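Local structure of taurine dioxygenase (Burkholderia ambifaria, 5VN6) at residues H160-E163 and A164-G167; A225-G228 and A229-L233; A240-P243 and E244-V247. The protein probably catalyses the 2-oxoglutarate-dependent oxygenation of taurine at an iron centre, as a dioxygenase of the TfdA family. One frame throughout, in Å; residues are numbered along the deposited sequence.

Interaction 1 of 3, residues H160-E163 and A164-G167; sequences HSIE and ASFG
Ser161 and Ala164, joined by a side-chain-to-backbone hydrogen bond, lie at the start of a run of turns that leads the chain out of strand 157-160. Residues 162-165 form a type I beta turn, with Glu163 and Ala164 at its corners, and a wider pi-turn closes over it between Ile162 and Gly167.

The tight part gathers round Ile162 O, which accepts two backbone hydrogen bonds. Gly167 N, at 2.9 Å from Ile162 O, makes the straighter one (171° at the hydrogen). Ser165 N approaches the same oxygen from above the carbonyl plane, at 3.2 Å from Ile162 O and with a more bent geometry. On the apolar side of the turn, Ile162 holds CG1 anti to its backbone N (chi1 -167°), and this branch lies 3.8 Å from Phe166 CB and reaches the ring obliquely at CD1. Trp111 and Leu178 pack on Ile162, whereas the Phe166 ring stacks with Tyr101; the Phe166 side chain comes within about 7 Å of the bound magnesium ion, nearest atom to ion.

The corner of the turn is the looser side. Ala164 is exposed there, and its methyl group brushes the Ser161 hydroxyl, Ala164 CB to Ser161 OG 3.6 Å. The extended Glu163 chain carries its carboxylate to helix 172-181, where it forms salt bridges with Lys179 and Arg175 and so ties this outer corner to the helix.

Two serine hydroxyls brace the entry to the turn in opposite senses. Ser161 OG accepts from Ala164 N at 2.9 Å. Ser165 OG is the donor of the other bond: set between the backbone N and the carbonyl carbon (chi1 48°), it meets a lone pair of Ser161 O, in the carbonyl plane, at 3.0 Å.

Interaction 2 of 3, residues A225-G228 and A229-L233; sequences ANPG and AGQLL
Gln231 lies alongside Pro227, the two side chains pointing the same way, and each carbon of the glutamine chain runs past the proline in turn. Gln231 CB sits 3.5 Å from Pro227 O, and Gln231 CG stays close to the same oxygen at 3.4 Å. Because CG is placed beside the backbone N (chi1 -74°) and the chain is extended from there, the amide runs on alongside the proline ring: Gln231 CD is 4.0 Å from Pro227 CB, and Gln231 NE2 ends 3.9 Å from Pro227 CG. Gln231 OE1, the other branch, lies 3.9 Å from Gly228 CA and as far from Pro227 O. These are van der Waals contacts of a surface side chain.

The backbone beneath is the first turn of helix 228-237, entered through a cis peptide bond between Asn226 and Pro227. Gln231 N donates to Pro227 O at 2.8 Å, and Leu232 N follows with a longer bond to Gly228 O. Across the cis peptide, Ala229 N reaches back to Ala225 O at 2.9 Å, tying the new helix to Ala225 on the far side of the proline. Ala229 and Leu232 also pack on Phe210 of strand 207-210. On the Asn226 side, a water donates to Asn226 OD1 at 2.6 Å and accepts a weak hydrogen bond from Gly230 N.

Interaction 3 of 3, residues A240-P243 and E244-V247; sequences AAIP and EYQV
A short 3-10 turn, Pro243 to Tyr245, delivers the chain into strand 246-249, outermost of its three-stranded sheet within this chain and probably part of the double-stranded beta-helix (jelly-roll) core expected of this family. Ile242 and Tyr245 meet across the turn. Two backbone hydrogen bonds define it: Tyr245 N to Ile242 O at 3.0 Å and Gln246 N to Pro243 O at 3.0 Å.

Ile242 and Tyr245 run side by side. Ile242 CG2 sits over the centre of the phenol ring in a CH-pi contact, 4.1 Å from the centroid and 11° off the ring normal, while CD1 of the other branch touches Tyr245 CE2 at 3.7 Å.

Gln246 folds back over the turn. With CG beside its own backbone N (chi1 -69°) and the chain extended, it passes Ile242 O, its CG 3.5 Å from that oxygen, and brings the amide to Ala240. There NE2 donates to Ala240 O at 2.9 Å in a nearly straight bond (169°). The acceptor lies in the plane of the Gln246 amide, and the donor meets an in-plane lone pair of the carbonyl, which helps to fix the rotation of the amide.

Glu244 OE1 lies 3.3 Å from Ile242 CG2, but its carboxylate is held by the second subunit, through Tyr267, Met270 N and Asn103 of that chain. Within its own subunit, backbone hydrogen bonds between Tyr245 and Asn137 and between Val247 and Trp135 join the turn and the strand after it to strand 133-137, with Tyr245 packed on Leu140 and Ala141 of helix 138-143.

Overall arrangement
All three are local turns joining regular elements, spaced in series with centres 20 to 24 Å apart and no direct touch. Interaction 3 is buried and belongs to the subunit interface; interaction 1 is partly buried, with one side near the metal site formed by His106, Asp108 and His266; interaction 2 lies at the surface, away from that site. Helix 228-237 begins at interaction 2, and the chain leaving it reaches strand 246-249 through interaction 3. Interactions 1 and 2 share strand 207-210 as a neighbour. Backbone hydrogen bonds hold all three turns; what is added differs: serine hydroxyls in interaction 1, a proline-glutamine contact and a water in interaction 2, a buried amide and a CH-pi contact in interaction 3.

Interaction 1 of 3, residues H160-E163 and A164-G167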
ATOM      1  N   HIS A 160      13.941  12.962  14.616  1.00 37.77           N
ATOM      2  CA  HIS A 160      12.922  13.277  13.614  1.00 34.94           C
ATOM      3  C   HIS A 160      13.034  14.752  13.268  1.00 40.62           C
ATOM      4  O   HIS A 160      12.949  15.602  14.160  1.00 44.75           O
ATOM      5  CB  HIS A 160      11.522  12.989  14.143  1.00 35.27           C
ATOM      6  CG  HIS A 160      11.339  11.597  14.650  1.00 33.04           C
ATOM      7  ND1 HIS A 160      10.300  10.795  14.237  1.00 30.68           N
ATOM      8  CD2 HIS A 160      12.060  10.861  15.529  1.00 32.85           C
ATOM      9  CE1 HIS A 160      10.379   9.629  14.849  1.00 32.96           C
ATOM     10  NE2 HIS A 160      11.447   9.634  15.627  1.00 30.28           N
ATOM     11  N   SER A 161      13.206  15.060  11.988  1.00 36.62           N
ATOM     12  CA  SER A 161      13.698  16.372  11.595  1.00 42.88           C
ATOM     13  C   SER A 161      12.710  17.076  10.680  1.00 41.76           C
ATOM     14  O   SER A 161      12.328  16.535   9.642  1.00 40.93           O
ATOM     15  CB  SER A 161      15.062  16.253  10.896  1.00 40.40           C
ATOM     16  OG  SER A 161      15.400  17.466  10.263  1.00 43.98           O
ATOM     17  N   ILE A 162      12.334  18.305  11.039  1.00 42.15           N
ATOM     18  CA  ILE A 162      11.604  19.091  10.057  1.00 43.76           C
ATOM     19  C   ILE A 162      12.592  19.742   9.100  1.00 44.21           C
ATOM     20  O   ILE A 162      12.252  20.010   7.936  1.00 40.06           O
ATOM     21  CB  ILE A 162      10.686  20.130  10.726  1.00 48.09           C
ATOM     22  CG1 ILE A 162       9.712  20.700   9.694  1.00 50.57           C
ATOM     23  CG2 ILE A 162      11.503  21.283  11.317  1.00 48.10           C
ATOM     24  CD1 ILE A 162       8.609  21.537  10.283  1.00 51.81           C
ATOM     25  N   GLU A 163      13.827  19.977   9.563  1.00 44.86           N
ATOM     26  CA  GLU A 163      14.865  20.541   8.707  1.00 44.83           C
ATOM     27  C   GLU A 163      15.036  19.741   7.422  1.00 43.83           C
ATOM     28  O   GLU A 163      15.116  20.313   6.329  1.00 46.84           O
ATOM     29  CB  GLU A 163      16.203  20.601   9.451  1.00 38.76           C
ATOM     30  CG  GLU A 163      17.320  20.989   8.508  1.00 41.33           C
ATOM     31  CD  GLU A 163      18.701  20.967   9.118  1.00 46.55           C
ATOM     32  OE1 GLU A 163      19.001  20.090   9.947  1.00 46.47           O
ATOM     33  OE2 GLU A 163      19.494  21.852   8.755  1.00 49.33           O
ATOM     34  N   ALA A 164      15.132  18.412   7.543  1.00 38.68           N
ATOM     35  CA  ALA A 164      15.450  17.544   6.416  1.00 41.89           C
ATOM     36  C   ALA A 164      14.230  17.149   5.593  1.00 43.21           C
ATOM     37  O   ALA A 164      14.388  16.516   4.538  1.00 40.99           O
ATOM     38  CB  ALA A 164      16.179  16.282   6.907  1.00 31.16           C
ATOM     39  N   SER A 165      13.025  17.488   6.038  1.00 37.74           N
ATOM     40  CA  SER A 165      11.847  17.208   5.227  1.00 41.04           C
ATOM     41  C   SER A 165      11.303  18.522   4.665  1.00 45.18           C
ATOM     42  O   SER A 165      11.605  18.875   3.520  1.00 53.40           O
ATOM     43  CB  SER A 165      10.789  16.449   6.040  1.00 38.32           C
ATOM     44  OG  SER A 165      10.569  17.061   7.308  1.00 48.82           O
ATOM     45  N   PHE A 166      10.519  19.258   5.459  1.00 43.68           N
ATOM     46  CA  PHE A 166       9.905  20.498   4.974  1.00 48.50           C
ATOM     47  C   PHE A 166      10.944  21.586   4.701  1.00 48.56           C
ATOM     48  O   PHE A 166      10.794  22.378   3.763  1.00 50.62           O
ATOM     49  CB  PHE A 166       8.858  20.999   5.974  1.00 49.35           C
ATOM     50  CG  PHE A 166       7.591  20.196   5.970  1.00 66.22           C
ATOM     51  CD1 PHE A 166       7.497  19.018   6.699  1.00 69.61           C
ATOM     52  CD2 PHE A 166       6.500  20.598   5.209  1.00 77.04           C
ATOM     53  CE1 PHE A 166       6.330  18.263   6.698  1.00 71.34           C
ATOM     54  CE2 PHE A 166       5.328  19.842   5.196  1.00 79.92           C
ATOM     55  CZ  PHE A 166       5.246  18.671   5.945  1.00 74.33           C
ATOM     56  N   GLY A 167      11.983  21.666   5.525  1.00 47.77           N
ATOM     57  CA  GLY A 167      12.987  22.694   5.329  1.00 47.48           C
ATOM     58  C   GLY A 167      13.949  22.441   4.193  1.00 48.58           C
ATOM     59  O   GLY A 167      14.621  23.381   3.761  1.00 47.36           O
TER

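Interaction 2 of 3, residues A225-G228 and A229-L233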
ATOM      1  N   ALA A 225      28.469   0.129  11.888  1.00 33.85           N
ATOM      2  CA  ALA A 225      27.790   1.354  12.324  1.00 34.23           C
ATOM      3  C   ALA A 225      27.211   2.115  11.134  1.00 32.39           C
ATOM      4  O   ALA A 225      26.066   2.580  11.173  1.00 32.29           O
ATOM      5  CB  ALA A 225      28.757   2.247  13.117  1.00 31.90           C
ATOM      6  N   ASN A 226      27.981   2.250  10.077  1.00 29.92           N
ATOM      7  CA  ASN A 226      27.551   3.013   8.916  1.00 32.57           C
ATOM      8  C   ASN A 226      28.069   2.277   7.690  1.00 33.51           C
ATOM      9  O   ASN A 226      29.288   2.206   7.490  1.00 36.55           O
ATOM     10  CB  ASN A 226      28.073   4.459   9.001  1.00 34.15           C
ATOM     11  CG  ASN A 226      27.162   5.460   8.273  1.00 43.51           C
ATOM     12  OD1 ASN A 226      26.258   5.064   7.526  1.00 43.71           O
ATOM     13  ND2 ASN A 226      27.405   6.761   8.483  1.00 38.68           N
ATOM     14  N   PRO A 227      27.199   1.715   6.833  1.00 28.39           N
ATOM     15  CA  PRO A 227      25.751   1.862   6.667  1.00 25.58           C
ATOM     16  C   PRO A 227      24.850   1.042   7.599  1.00 26.51           C
ATOM     17  O   PRO A 227      23.629   1.130   7.449  1.00 33.80           O
ATOM     18  CB  PRO A 227      25.534   1.359   5.225  1.00 29.91           C
ATOM     19  CG  PRO A 227      26.562   0.236   5.082  1.00 26.95           C
ATOM     20  CD  PRO A 227      27.764   0.702   5.906  1.00 31.23           C
ATOM     21  N   GLY A 228      25.428   0.288   8.532  1.00 28.40           N
ATOM     22  CA  GLY A 228      24.643  -0.682   9.286  1.00 30.12           C
ATOM     23  C   GLY A 228      23.460  -0.066  10.000  1.00 32.39           C
ATOM     24  O   GLY A 228      22.345  -0.577   9.923  1.00 25.04           O
ATOM     25  N   ALA A 229      23.690   1.044  10.712  1.00 31.66           N
ATOM     26  CA  ALA A 229      22.600   1.692  11.432  1.00 25.54           C
ATOM     27  C   ALA A 229      21.519   2.185  10.479  1.00 27.25           C
ATOM     28  O   ALA A 229      20.320   1.995  10.731  1.00 30.42           O
ATOM     29  CB  ALA A 229      23.136   2.838  12.297  1.00 25.76           C
ATOM     30  N   GLY A 230      21.920   2.825   9.378  1.00 29.30           N
ATOM     31  CA  GLY A 230      20.945   3.295   8.407  1.00 29.19           C
ATOM     32  C   GLY A 230      20.170   2.167   7.743  1.00 30.04           C
ATOM     33  O   GLY A 230      18.997   2.327   7.409  1.00 30.14           O
ATOM     34  N   GLN A 231      20.812   1.019   7.531  1.00 26.22           N
ATOM     35  CA  GLN A 231      20.103  -0.111   6.945  1.00 34.98           C
ATOM     36  C   GLN A 231      18.999  -0.621   7.877  1.00 33.31           C
ATOM     37  O   GLN A 231      17.888  -0.941   7.429  1.00 28.86           O
ATOM     38  CB  GLN A 231      21.111  -1.207   6.586  1.00 35.18           C
ATOM     39  CG  GLN A 231      21.958  -0.879   5.330  1.00 40.06           C
ATOM     40  CD  GLN A 231      23.121  -1.858   5.119  1.00 38.67           C
ATOM     41  OE1 GLN A 231      23.552  -2.516   6.052  1.00 40.07           O
ATOM     42  NE2 GLN A 231      23.599  -1.976   3.884  1.00 30.80           N
ATOM     43  N   LEU A 232      19.273  -0.681   9.179  1.00 27.52           N
ATOM     44  CA  LEU A 232      18.238  -1.083  10.124  1.00 25.49           C
ATOM     45  C   LEU A 232      17.092  -0.090  10.134  1.00 31.18           C
ATOM     46  O   LEU A 232      15.916  -0.484  10.157  1.00 30.90           O
ATOM     47  CB  LEU A 232      18.828  -1.221  11.536  1.00 29.55           C
ATOM     48  CG  LEU A 232      17.827  -1.535  12.664  1.00 31.95           C
ATOM     49  CD1 LEU A 232      17.091  -2.865  12.437  1.00 35.21           C
ATOM     50  CD2 LEU A 232      18.532  -1.536  14.022  1.00 29.12           C
ATOM     51  N   LEU A 233      17.413   1.210  10.107  1.00 24.71           N
ATOM     52  CA  LEU A 233      16.358   2.215  10.096  1.00 28.09           C
ATOM     53  C   LEU A 233      15.481   2.061   8.861  1.00 27.75           C
ATOM     54  O   LEU A 233      14.244   2.084   8.962  1.00 31.44           O
ATOM     55  CB  LEU A 233      16.967   3.621  10.190  1.00 28.09           C
ATOM     56  CG  LEU A 233      15.990   4.804  10.125  1.00 31.80           C
ATOM     57  CD1 LEU A 233      14.950   4.734  11.254  1.00 28.96           C
ATOM     58  CD2 LEU A 233      16.697   6.155  10.108  1.00 30.28           C
TER
HETATM   59  O   HOH W   1      23.728   4.799   8.203  1.00 42.62           O

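Interaction 3 of 3, residues A240-P243 and E244-V247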
ATOM      1  N   ALA A 240       5.973   0.076   7.451  1.00 25.47           N
ATOM      2  CA  ALA A 240       4.693   0.715   7.166  1.00 24.11           C
ATOM      3  C   ALA A 240       4.218   0.425   5.755  1.00 25.55           C
ATOM      4  O   ALA A 240       3.045   0.650   5.457  1.00 28.05           O
ATOM      5  CB  ALA A 240       4.764   2.236   7.352  1.00 23.55           C
ATOM      6  N   ALA A 241       5.093  -0.036   4.867  1.00 27.38           N
ATOM      7  CA  ALA A 241       4.681  -0.317   3.500  1.00 27.48           C
ATOM      8  C   ALA A 241       4.083  -1.723   3.326  1.00 33.62           C
ATOM      9  O   ALA A 241       3.769  -2.121   2.194  1.00 34.24           O
ATOM     10  CB  ALA A 241       5.865  -0.109   2.552  1.00 23.13           C
ATOM     11  N   ILE A 242       3.885  -2.470   4.407  1.00 32.57           N
ATOM     12  CA  ILE A 242       3.406  -3.847   4.331  1.00 32.75           C
ATOM     13  C   ILE A 242       1.879  -3.825   4.259  1.00 29.52           C
ATOM     14  O   ILE A 242       1.233  -3.371   5.217  1.00 26.82           O
ATOM     15  CB  ILE A 242       3.903  -4.685   5.518  1.00 30.71           C
ATOM     16  CG1 ILE A 242       5.413  -4.912   5.390  1.00 28.79           C
ATOM     17  CG2 ILE A 242       3.133  -6.024   5.610  1.00 26.26           C
ATOM     18  CD1 ILE A 242       6.098  -5.463   6.664  1.00 31.23           C
ATOM     19  N   PRO A 243       1.273  -4.303   3.170  1.00 29.18           N
ATOM     20  CA  PRO A 243      -0.185  -4.172   3.034  1.00 28.17           C
ATOM     21  C   PRO A 243      -0.977  -4.807   4.162  1.00 31.95           C
ATOM     22  O   PRO A 243      -2.086  -4.335   4.459  1.00 29.64           O
ATOM     23  CB  PRO A 243      -0.469  -4.849   1.686  1.00 29.22           C
ATOM     24  CG  PRO A 243       0.823  -4.655   0.917  1.00 30.44           C
ATOM     25  CD  PRO A 243       1.900  -4.842   1.953  1.00 29.92           C
ATOM     26  N   GLU A 244      -0.436  -5.847   4.812  1.00 32.18           N
ATOM     27  CA  GLU A 244      -1.122  -6.483   5.940  1.00 31.56           C
ATOM     28  C   GLU A 244      -1.459  -5.500   7.056  1.00 35.10           C
ATOM     29  O   GLU A 244      -2.391  -5.741   7.826  1.00 32.27           O
ATOM     30  CB  GLU A 244      -0.263  -7.612   6.515  1.00 31.22           C
ATOM     31  CG  GLU A 244      -0.490  -8.963   5.836  1.00 31.76           C
ATOM     32  CD  GLU A 244       0.217  -9.076   4.495  1.00 35.01           C
ATOM     33  OE1 GLU A 244       0.998  -8.146   4.147  1.00 30.90           O
ATOM     34  OE2 GLU A 244      -0.006 -10.089   3.792  1.00 35.11           O
ATOM     35  N   TYR A 245      -0.716  -4.408   7.176  1.00 36.56           N
ATOM     36  CA  TYR A 245      -0.909  -3.459   8.271  1.00 35.03           C
ATOM     37  C   TYR A 245      -1.751  -2.262   7.865  1.00 32.72           C
ATOM     38  O   TYR A 245      -1.912  -1.332   8.667  1.00 36.30           O
ATOM     39  CB  TYR A 245       0.448  -2.948   8.779  1.00 30.37           C
ATOM     40  CG  TYR A 245       1.436  -4.026   9.139  1.00 32.65           C
ATOM     41  CD1 TYR A 245       1.004  -5.295   9.563  1.00 34.43           C
ATOM     42  CD2 TYR A 245       2.815  -3.774   9.067  1.00 25.27           C
ATOM     43  CE1 TYR A 245       1.931  -6.299   9.894  1.00 33.74           C
ATOM     44  CE2 TYR A 245       3.731  -4.751   9.401  1.00 30.08           C
ATOM     45  CZ  TYR A 245       3.286  -6.010   9.822  1.00 31.52           C
ATOM     46  OH  TYR A 245       4.215  -6.971  10.152  1.00 33.70           O
ATOM     47  N   GLN A 246      -2.280  -2.258   6.643  1.00 27.77           N
ATOM     48  CA  GLN A 246      -2.765  -1.043   6.011  1.00 32.42           C
ATOM     49  C   GLN A 246      -4.276  -1.069   5.824  1.00 35.51           C
ATOM     50  O   GLN A 246      -4.907  -2.125   5.708  1.00 32.63           O
ATOM     51  CB  GLN A 246      -2.096  -0.824   4.639  1.00 25.37           C
ATOM     52  CG  GLN A 246      -0.612  -0.487   4.718  1.00 27.59           C
ATOM     53  CD  GLN A 246       0.017  -0.436   3.333  1.00 26.57           C
ATOM     54  OE1 GLN A 246      -0.643  -0.715   2.346  1.00 28.44           O
ATOM     55  NE2 GLN A 246       1.306  -0.146   3.264  1.00 22.71           N
ATOM     56  N   VAL A 247      -4.841   0.134   5.746  1.00 35.17           N
ATOM     57  CA  VAL A 247      -6.195   0.335   5.254  1.00 35.30           C
ATOM     58  C   VAL A 247      -6.150   1.517   4.301  1.00 30.88           C
ATOM     59  O   VAL A 247      -5.332   2.429   4.462  1.00 35.52           O
ATOM     60  CB  VAL A 247      -7.221   0.556   6.397  1.00 31.82           C
ATOM     61  CG1 VAL A 247      -6.892   1.819   7.265  1.00 28.66           C
ATOM     62  CG2 VAL A 247      -8.624   0.642   5.846  1.00 30.10           C
TER